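Long-range contacts in triacylglycerol lipase (Clostridium botulinum, PDB 5AH1), which hydrolyses ester bonds, those of synthetic polyesters among them, and is a zinc-binding member of the alpha/beta-hydrolase family: residues A[45-53]-A[102-110]; A[314-322]-A[394-402]. All blocks are in the same frame, centred on the assembly; numbering follows the deposited sequence. Where two conformers were deposited one is given.

Interaction 1. Residues A[45-53]-A[102-110]; sequences EVKSEEDIN and GVVDLQEKL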
loop_
_atom_site.group_PDB
_atom_site.type_symbol
_atom_site.label_atom_id
_atom_site.label_comp_id
_atom_site.label_asym_id
_atom_site.label_seq_id
_atom_site.Cartn_x
_atom_site.Cartn_y
_atom_site.Cartn_z
ATOM N N GLU A 45 15.378 -11.732 -13.718
ATOM C CA GLU A 45 16.546 -11.487 -12.872
ATOM C C GLU A 45 16.499 -10.056 -12.330
ATOM O O GLU A 45 16.131 -9.123 -13.047
ATOM C CB GLU A 45 17.855 -11.702 -13.651
ATOM C CG GLU A 45 17.990 -13.049 -14.370
ATOM C CD GLU A 45 18.077 -14.239 -13.423
ATOM O OE1 GLU A 45 18.705 -14.111 -12.350
ATOM O OE2 GLU A 45 17.523 -15.311 -13.761
ATOM N N VAL A 46 16.845 -9.893 -11.057
ATOM C CA VAL A 46 17.039 -8.570 -10.472
ATOM C C VAL A 46 18.140 -7.850 -11.248
ATOM O O VAL A 46 19.163 -8.443 -11.558
ATOM C CB VAL A 46 17.438 -8.686 -8.989
ATOM C CG1 VAL A 46 17.904 -7.345 -8.433
ATOM C CG2 VAL A 46 16.274 -9.239 -8.169
ATOM N N LYS A 47 17.926 -6.576 -11.561
ATOM C CA LYS A 47 18.876 -5.815 -12.374
ATOM C C LYS A 47 19.738 -4.893 -11.531
ATOM O O LYS A 47 19.352 -4.488 -10.442
ATOM C CB LYS A 47 18.141 -4.955 -13.401
ATOM C CG LYS A 47 17.127 -5.681 -14.250
ATOM C CD LYS A 47 16.461 -4.714 -15.212
ATOM C CE LYS A 47 15.129 -5.245 -15.706
ATOM N NZ LYS A 47 15.288 -6.541 -16.421
ATOM N N SER A 48 20.903 -4.541 -12.057
ATOM C CA SER A 48 21.744 -3.529 -11.444
ATOM C C SER A 48 21.077 -2.171 -11.596
ATOM O O SER A 48 20.231 -1.977 -12.470
ATOM C CB SER A 48 23.096 -3.486 -12.142
ATOM O OG SER A 48 22.950 -2.976 -13.456
ATOM N N GLU A 49 21.483 -1.227 -10.759
ATOM C CA GLU A 49 20.994 0.132 -10.871
ATOM C C GLU A 49 21.316 0.676 -12.258
ATOM O O GLU A 49 20.504 1.369 -12.864
ATOM C CB GLU A 49 21.609 1.014 -9.786
ATOM C CG GLU A 49 21.131 2.446 -9.823
ATOM C CD GLU A 49 21.452 3.206 -8.548
ATOM O OE1 GLU A 49 22.368 2.780 -7.814
ATOM O OE2 GLU A 49 20.789 4.232 -8.280
ATOM N N GLU A 50 22.507 0.370 -12.770
ATOM C CA GLU A 50 22.876 0.819 -14.113
ATOM C C GLU A 50 21.854 0.333 -15.134
ATOM O O GLU A 50 21.398 1.092 -15.992
ATOM C CB GLU A 50 24.267 0.316 -14.514
ATOM C CG GLU A 50 24.717 0.813 -15.888
ATOM C CD GLU A 50 25.992 0.161 -16.383
ATOM O OE1 GLU A 50 26.300 -0.978 -15.970
ATOM O OE2 GLU A 50 26.685 0.800 -17.198
ATOM N N ASP A 51 21.489 -0.939 -15.037
ATOM C CA ASP A 51 20.563 -1.521 -16.010
ATOM C C ASP A 51 19.136 -0.997 -15.859
ATOM O O ASP A 51 18.433 -0.830 -16.857
ATOM C CB ASP A 51 20.591 -3.053 -15.950
ATOM C CG ASP A 51 21.816 -3.642 -16.647
ATOM O OD1 ASP A 51 22.543 -2.886 -17.329
ATOM O OD2 ASP A 51 22.048 -4.861 -16.530
ATOM N N ILE A 52 18.697 -0.728 -14.632
ATOM C CA ILE A 52 17.413 -0.060 -14.455
ATOM C C ILE A 52 17.455 1.289 -15.177
ATOM O O ILE A 52 16.513 1.648 -15.878
ATOM C CB ILE A 52 17.048 0.149 -12.968
ATOM C CG1 ILE A 52 16.758 -1.193 -12.282
ATOM C CG2 ILE A 52 15.857 1.109 -12.827
ATOM C CD1 ILE A 52 15.466 -1.900 -12.713
ATOM N N ASN A 53 18.559 2.023 -15.030
ATOM C CA ASN A 53 18.676 3.359 -15.621
ATOM C C ASN A 53 18.664 3.347 -17.152
ATOM O O ASN A 53 18.415 4.375 -17.783
ATOM C CB ASN A 53 19.932 4.077 -15.108
ATOM C CG ASN A 53 19.836 4.458 -13.638
ATOM O OD1 ASN A 53 18.746 4.647 -13.100
ATOM N ND2 ASN A 53 20.984 4.581 -12.988
ATOM N N GLY A 102 13.649 -0.243 -5.403
ATOM C CA GLY A 102 14.452 -1.438 -5.590
ATOM C C GLY A 102 15.938 -1.186 -5.444
ATOM O O GLY A 102 16.422 -0.890 -4.349
ATOM N N VAL A 103 16.663 -1.306 -6.555
ATOM C CA VAL A 103 18.087 -0.971 -6.584
ATOM C C VAL A 103 18.325 0.517 -6.780
ATOM O O VAL A 103 19.472 0.971 -6.722
ATOM C CB VAL A 103 18.838 -1.746 -7.675
ATOM C CG1 VAL A 103 18.785 -3.236 -7.386
ATOM C CG2 VAL A 103 18.294 -1.425 -9.064
ATOM N N VAL A 104 17.252 1.270 -7.022
ATOM C CA VAL A 104 17.316 2.729 -7.040
ATOM C C VAL A 104 16.682 3.241 -5.754
ATOM O O VAL A 104 15.568 2.895 -5.451
ATOM C CB VAL A 104 16.579 3.319 -8.252
ATOM C CG1 VAL A 104 16.584 4.852 -8.201
ATOM C CG2 VAL A 104 17.190 2.804 -9.558
ATOM N N ASP A 105 17.391 4.057 -4.989
ATOM C CA ASP A 105 16.878 4.529 -3.706
ATOM C C ASP A 105 16.067 5.809 -3.934
ATOM O O ASP A 105 16.630 6.909 -3.943
ATOM C CB ASP A 105 18.043 4.751 -2.737
ATOM C CG ASP A 105 17.582 5.063 -1.323
ATOM O OD1 ASP A 105 16.385 5.353 -1.124
ATOM O OD2 ASP A 105 18.412 5.023 -0.398
ATOM N N LEU A 106 14.762 5.663 -4.158
ATOM C CA LEU A 106 13.930 6.815 -4.514
ATOM C C LEU A 106 13.946 7.891 -3.435
ATOM O O LEU A 106 13.992 9.083 -3.762
ATOM C CB LEU A 106 12.489 6.379 -4.790
ATOM C CG LEU A 106 12.237 5.557 -6.049
ATOM C CD1 LEU A 106 10.816 5.049 -6.067
ATOM C CD2 LEU A 106 12.518 6.381 -7.300
ATOM N N GLN A 107 13.931 7.484 -2.164
ATOM C CA GLN A 107 14.010 8.457 -1.077
ATOM C C GLN A 107 15.247 9.353 -1.248
ATOM O O GLN A 107 15.175 10.587 -1.138
ATOM C CB GLN A 107 14.062 7.771 0.283
ATOM C CG GLN A 107 14.248 8.743 1.444
ATOM C CD GLN A 107 14.493 8.057 2.763
ATOM O OE1 GLN A 107 13.600 7.421 3.319
ATOM N NE2 GLN A 107 15.720 8.154 3.263
ATOM N N GLU A 108 16.389 8.728 -1.509
ATOM C CA GLU A 108 17.636 9.472 -1.649
ATOM C C GLU A 108 17.573 10.408 -2.856
ATOM O O GLU A 108 17.988 11.564 -2.773
ATOM C CB GLU A 108 18.824 8.507 -1.766
ATOM C CG GLU A 108 20.204 9.159 -1.566
ATOM C CD GLU A 108 20.747 9.853 -2.812
ATOM O OE1 GLU A 108 20.421 9.422 -3.941
ATOM O OE2 GLU A 108 21.521 10.827 -2.659
ATOM N N LYS A 109 17.041 9.913 -3.969
ATOM C CA LYS A 109 16.949 10.711 -5.191
ATOM C C LYS A 109 16.043 11.914 -4.991
ATOM O O LYS A 109 16.335 13.016 -5.464
ATOM C CB LYS A 109 16.446 9.852 -6.353
ATOM C CG LYS A 109 17.368 8.713 -6.740
ATOM C CD LYS A 109 18.763 9.186 -7.093
ATOM C CE LYS A 109 19.641 8.017 -7.518
ATOM N NZ LYS A 109 21.015 8.452 -7.891
ATOM N N LEU A 110 14.943 11.711 -4.286
ATOM C CA LEU A 110 14.025 12.794 -3.995
ATOM C C LEU A 110 14.691 13.849 -3.120
ATOM O O LEU A 110 14.672 15.030 -3.438
ATOM C CB LEU A 110 12.774 12.234 -3.319
ATOM C CG LEU A 110 11.810 11.544 -4.278
ATOM C CD1 LEU A 110 10.859 10.588 -3.547
ATOM C CD2 LEU A 110 11.034 12.601 -5.057
HETATM O O HOH W 1 20.134 4.719 -5.689
#
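Val103 packs against the loop 46-48 and the first turn of helix 49-54, and its two methyls carry the tight part of this contact. CG2 of Val103 packs on CG1 of Ile52 at 3.6 Å. CG1 of Val103 stands 3.4 Å from the backbone O of Lys47, a close apolar-to-carbonyl touch. The chi1 of Val103, -63°, sets CG1 beside its own backbone N and leaves CG2 between N and the carbonyl carbon. Both methyls thus reach the Lys47 carbonyl, and CG2 also reaches the isoleucine. Val104 extends the apolar patch: its CG2 meets CG2 of the buried Ile52 at 3.9 Å. The same methyl touches CG of Glu49; the Glu49 and Val104 side chains cross at about a right angle.

The two segments each lead into a helix. Ser48 is the N-cap of helix 49-54, where its OG accepts from Asp51 N at 3.0 Å. Asp105 is the N-cap of helix 106-112, with a weak bond from Glu108 N to its OD1. In this alpha/beta-hydrolase, helix 106-112 precedes the edge strand 117-120 of the central parallel sheet. Arg91 forms a salt bridge with the other oxygen of Asp105.

The polar side is looser and runs through water. Glu49 is stretched out, with CG anti to the backbone N (chi1 -179°), and runs alongside the carbonyl O of Val103, with CD of Glu49 at 3.5 Å from that oxygen. Glu49 OE2 takes a hydrogen bond from a water at 2.7 Å. That water accepts from Asp105 N at 2.9 Å, just ahead of the second helix. NZ of Lys109 stays 4.2 Å from OE2 of Glu49, too far for a salt bridge, so the opposite charges probably attract only loosely.

Interaction 2. Residues A[314-322]-A[394-402]; sequences QELNTWVKA and GPKLGSNDV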
loop_
_atom_site.group_PDB
_atom_site.type_symbol
_atom_site.label_atom_id
_atom_site.label_comp_id
_atom_site.label_asym_id
_atom_site.label_seq_id
_atom_site.Cartn_x
_atom_site.Cartn_y
_atom_site.Cartn_z
ATOM N N GLN A 314 -14.575 -2.892 1.550
ATOM C CA GLN A 314 -15.867 -2.246 1.666
ATOM C C GLN A 314 -16.122 -1.834 3.106
ATOM O O GLN A 314 -16.556 -0.713 3.376
ATOM C CB GLN A 314 -16.961 -3.186 1.177
ATOM C CG GLN A 314 -18.366 -2.644 1.321
ATOM C CD GLN A 314 -19.376 -3.577 0.687
ATOM O OE1 GLN A 314 -19.885 -3.323 -0.388
ATOM N NE2 GLN A 314 -19.629 -4.699 1.343
ATOM N N GLU A 315 -15.848 -2.742 4.045
ATOM C CA GLU A 315 -16.039 -2.402 5.453
ATOM C C GLU A 315 -15.193 -1.185 5.880
ATOM O O GLU A 315 -15.684 -0.305 6.572
ATOM C CB GLU A 315 -15.743 -3.596 6.358
ATOM C CG GLU A 315 -16.067 -3.307 7.826
ATOM C CD GLU A 315 -15.747 -4.442 8.788
ATOM O OE1 GLU A 315 -15.005 -5.358 8.417
ATOM O OE2 GLU A 315 -16.207 -4.388 9.947
ATOM N N LEU A 316 -13.919 -1.170 5.493
ATOM C CA LEU A 316 -13.053 -0.020 5.760
ATOM C C LEU A 316 -13.660 1.260 5.200
ATOM O O LEU A 316 -13.693 2.283 5.873
ATOM C CB LEU A 316 -11.664 -0.268 5.174
ATOM C CG LEU A 316 -10.599 0.753 5.604
ATOM C CD1 LEU A 316 -10.130 0.461 7.025
ATOM C CD2 LEU A 316 -9.433 0.788 4.646
ATOM N N ASN A 317 -14.195 1.164 3.990
ATOM C CA ASN A 317 -14.742 2.313 3.311
ATOM C C ASN A 317 -15.957 2.906 4.018
ATOM O O ASN A 317 -16.272 4.080 3.802
ATOM C CB ASN A 317 -15.111 1.942 1.889
ATOM C CG ASN A 317 -13.919 1.606 1.033
ATOM O OD1 ASN A 317 -12.773 1.877 1.407
ATOM N ND2 ASN A 317 -14.177 1.062 -0.161
ATOM N N THR A 318 -16.671 2.098 4.804
ATOM C CA THR A 318 -17.848 2.612 5.481
ATOM C C THR A 318 -17.519 3.613 6.592
ATOM O O THR A 318 -18.414 4.307 7.063
ATOM C CB THR A 318 -18.754 1.496 6.046
ATOM O OG1 THR A 318 -18.071 0.831 7.106
ATOM C CG2 THR A 318 -19.184 0.537 4.946
ATOM N N TRP A 319 -16.244 3.733 6.969
ATOM C CA TRP A 319 -15.862 4.727 7.978
ATOM C C TRP A 319 -14.618 5.541 7.620
ATOM O O TRP A 319 -14.410 6.601 8.201
ATOM C CB TRP A 319 -15.716 4.088 9.361
ATOM C CG TRP A 319 -14.536 3.176 9.528
ATOM C CD1 TRP A 319 -14.434 1.876 9.137
ATOM C CD2 TRP A 319 -13.271 3.517 10.126
ATOM N NE1 TRP A 319 -13.184 1.385 9.453
ATOM C CE2 TRP A 319 -12.454 2.375 10.066
ATOM C CE3 TRP A 319 -12.761 4.683 10.701
ATOM C CZ2 TRP A 319 -11.149 2.372 10.553
ATOM C CZ3 TRP A 319 -11.479 4.662 11.209
ATOM C CH2 TRP A 319 -10.683 3.528 11.124
ATOM N N VAL A 320 -13.809 5.063 6.679
ATOM C CA VAL A 320 -12.614 5.800 6.290
ATOM C C VAL A 320 -12.960 6.669 5.080
ATOM O O VAL A 320 -12.981 6.194 3.946
ATOM C CB VAL A 320 -11.421 4.847 6.016
ATOM C CG1 VAL A 320 -10.221 5.606 5.505
ATOM C CG2 VAL A 320 -11.053 4.091 7.278
ATOM N N LYS A 321 -13.230 7.948 5.340
ATOM C CA LYS A 321 -13.726 8.862 4.314
ATOM C C LYS A 321 -12.678 9.869 3.910
ATOM O O LYS A 321 -11.722 10.150 4.645
ATOM C CB LYS A 321 -14.982 9.584 4.790
ATOM C CG LYS A 321 -14.777 10.631 5.839
ATOM C CD LYS A 321 -16.079 11.300 6.256
ATOM C CE LYS A 321 -16.433 12.467 5.383
ATOM N NZ LYS A 321 -17.592 13.207 5.981
ATOM N N ALA A 322 -12.865 10.411 2.713
ATOM C CA ALA A 322 -12.045 11.519 2.248
ATOM C C ALA A 322 -12.403 12.755 3.058
ATOM O O ALA A 322 -13.559 13.195 3.069
ATOM C CB ALA A 322 -12.283 11.788 0.761
ATOM N N GLY A 394 -10.224 4.822 -6.247
ATOM C CA GLY A 394 -10.751 5.354 -5.013
ATOM C C GLY A 394 -11.812 4.433 -4.474
ATOM O O GLY A 394 -12.267 3.540 -5.182
ATOM N N PRO A 395 -12.189 4.641 -3.212
ATOM C CA PRO A 395 -13.203 3.791 -2.589
ATOM C C PRO A 395 -14.585 4.099 -3.170
ATOM O O PRO A 395 -14.949 5.276 -3.281
ATOM C CB PRO A 395 -13.113 4.190 -1.120
ATOM C CG PRO A 395 -12.666 5.640 -1.171
ATOM C CD PRO A 395 -11.681 5.680 -2.291
ATOM N N LYS A 396 -15.318 3.038 -3.509
ATOM C CA LYS A 396 -16.679 3.117 -4.029
ATOM C C LYS A 396 -17.601 2.171 -3.267
ATOM O O LYS A 396 -18.716 2.564 -2.921
ATOM C CB LYS A 396 -16.689 2.795 -5.527
ATOM C CG LYS A 396 -15.868 3.796 -6.336
ATOM C CD LYS A 396 -15.736 3.444 -7.791
ATOM C CE LYS A 396 -14.931 2.201 -8.087
ATOM N NZ LYS A 396 -13.553 2.197 -7.505
ATOM N N LEU A 397 -17.152 0.946 -2.986
ATOM C CA LEU A 397 -17.934 0.015 -2.171
ATOM C C LEU A 397 -18.117 0.610 -0.795
ATOM O O LEU A 397 -17.152 0.933 -0.115
ATOM C CB LEU A 397 -17.224 -1.332 -2.055
ATOM C CG LEU A 397 -16.893 -2.101 -3.340
ATOM C CD1 LEU A 397 -16.124 -3.391 -2.983
ATOM C CD2 LEU A 397 -18.117 -2.420 -4.170
ATOM N N GLY A 398 -19.362 0.792 -0.381
ATOM C CA GLY A 398 -19.657 1.335 0.928
ATOM C C GLY A 398 -19.191 2.761 1.176
ATOM O O GLY A 398 -19.144 3.169 2.340
ATOM N N SER A 399 -18.865 3.523 0.122
ATOM C CA SER A 399 -18.267 4.844 0.272
ATOM C C SER A 399 -19.181 5.959 -0.196
ATOM O O SER A 399 -19.925 5.798 -1.157
ATOM C CB SER A 399 -16.954 4.926 -0.530
ATOM O OG SER A 399 -16.294 6.171 -0.329
ATOM N N ASN A 400 -19.035 7.109 0.458
ATOM C CA ASN A 400 -19.638 8.361 0.010
ATOM C C ASN A 400 -18.619 9.303 -0.638
ATOM O O ASN A 400 -18.957 10.412 -1.023
ATOM C CB ASN A 400 -20.291 9.096 1.172
ATOM C CG ASN A 400 -21.386 8.301 1.831
ATOM O OD1 ASN A 400 -22.259 7.767 1.158
ATOM N ND2 ASN A 400 -21.365 8.252 3.155
ATOM N N ASP A 401 -17.374 8.877 -0.787
ATOM C CA ASP A 401 -16.354 9.751 -1.374
ATOM C C ASP A 401 -16.687 10.072 -2.821
ATOM O O ASP A 401 -17.243 9.241 -3.555
ATOM C CB ASP A 401 -14.983 9.079 -1.348
ATOM C CG ASP A 401 -14.363 8.986 0.039
ATOM O OD1 ASP A 401 -14.997 9.350 1.056
ATOM O OD2 ASP A 401 -13.187 8.565 0.090
ATOM N N VAL A 402 -16.345 11.289 -3.238
ATOM C CA VAL A 402 -16.480 11.695 -4.626
ATOM C C VAL A 402 -15.195 11.346 -5.355
ATOM O O VAL A 402 -14.096 11.615 -4.850
ATOM C CB VAL A 402 -16.786 13.199 -4.717
ATOM C CG1 VAL A 402 -16.733 13.701 -6.171
ATOM C CG2 VAL A 402 -18.151 13.474 -4.119
HETATM O O HOH W 2 -20.982 -1.258 -1.879
HETATM O O HOH W 3 -14.849 5.501 1.885
HETATM O O HOH W 4 -11.333 7.488 1.939
HETATM O O HOH W 5 -15.734 12.029 1.512
#
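Asn317 ND2 donates twice, to Leu397 O at 3.0 Å and to Asn231 O. Arg189 NH2, from helix 183-197, donates to Asn317 OD1. Leu397 belongs to a type II beta turn, Lys396 to Ser399, in the loop before the edge strand 403-405 of the alpha/beta-hydrolase sheet. The turn packs against the end of helix 310-317. The bond to Leu397 O lies in the carbonyl plane, on a lone pair, and only 1° out of the Asn317 amide plane. With its rotation fixed in this way, the amide also rests on Pro395, whose CB is 3.4 Å from Asn317 ND2. At the turn corner, Gly398 O receives a CA-H contact from Thr318 CA at 3.4 Å. The extended chain of Gln314 runs past CB of Leu397 at about a right angle, with CB and OE1 of Gln314 both 3.7 Å from Leu397 CB. A water joins OE1 of Gln314 to Gly398 N.

Farther along, Ser399 OG accepts from Asp401 N, an ST turn. A second water accepts from Ser399 OG and donates to both Asn317 O and Val320 O. Asp401 OD2 is held by Trp415 NE1. The other oxygen, Asp401 OD1, accepts from Ala322 N at 2.9 Å, nearly straight at 178°. The Ala322 N-H meets Asp401 OD1 on its syn side, 31° out of the carboxylate plane.

Interaction 1 and interaction 2 lie on opposite sides of the chain's centre, with nearest atoms about 21 Å apart, and share no helix or strand. Both are partly buried. Interaction 1 sets the start of helix 49-54 against the approach to helix 106-112, and valine and isoleucine methyls dominate it. Interaction 2 sets the end of helix 310-317 and the chain after it against a loop, and direct hydrogen bonds join its segments. Water bridges both contacts: one in interaction 1, several in interaction 2. Each leads into an outermost strand of the central sheet: helix 106-112 to strand 117-120, loop 394-402 to strand 403-405.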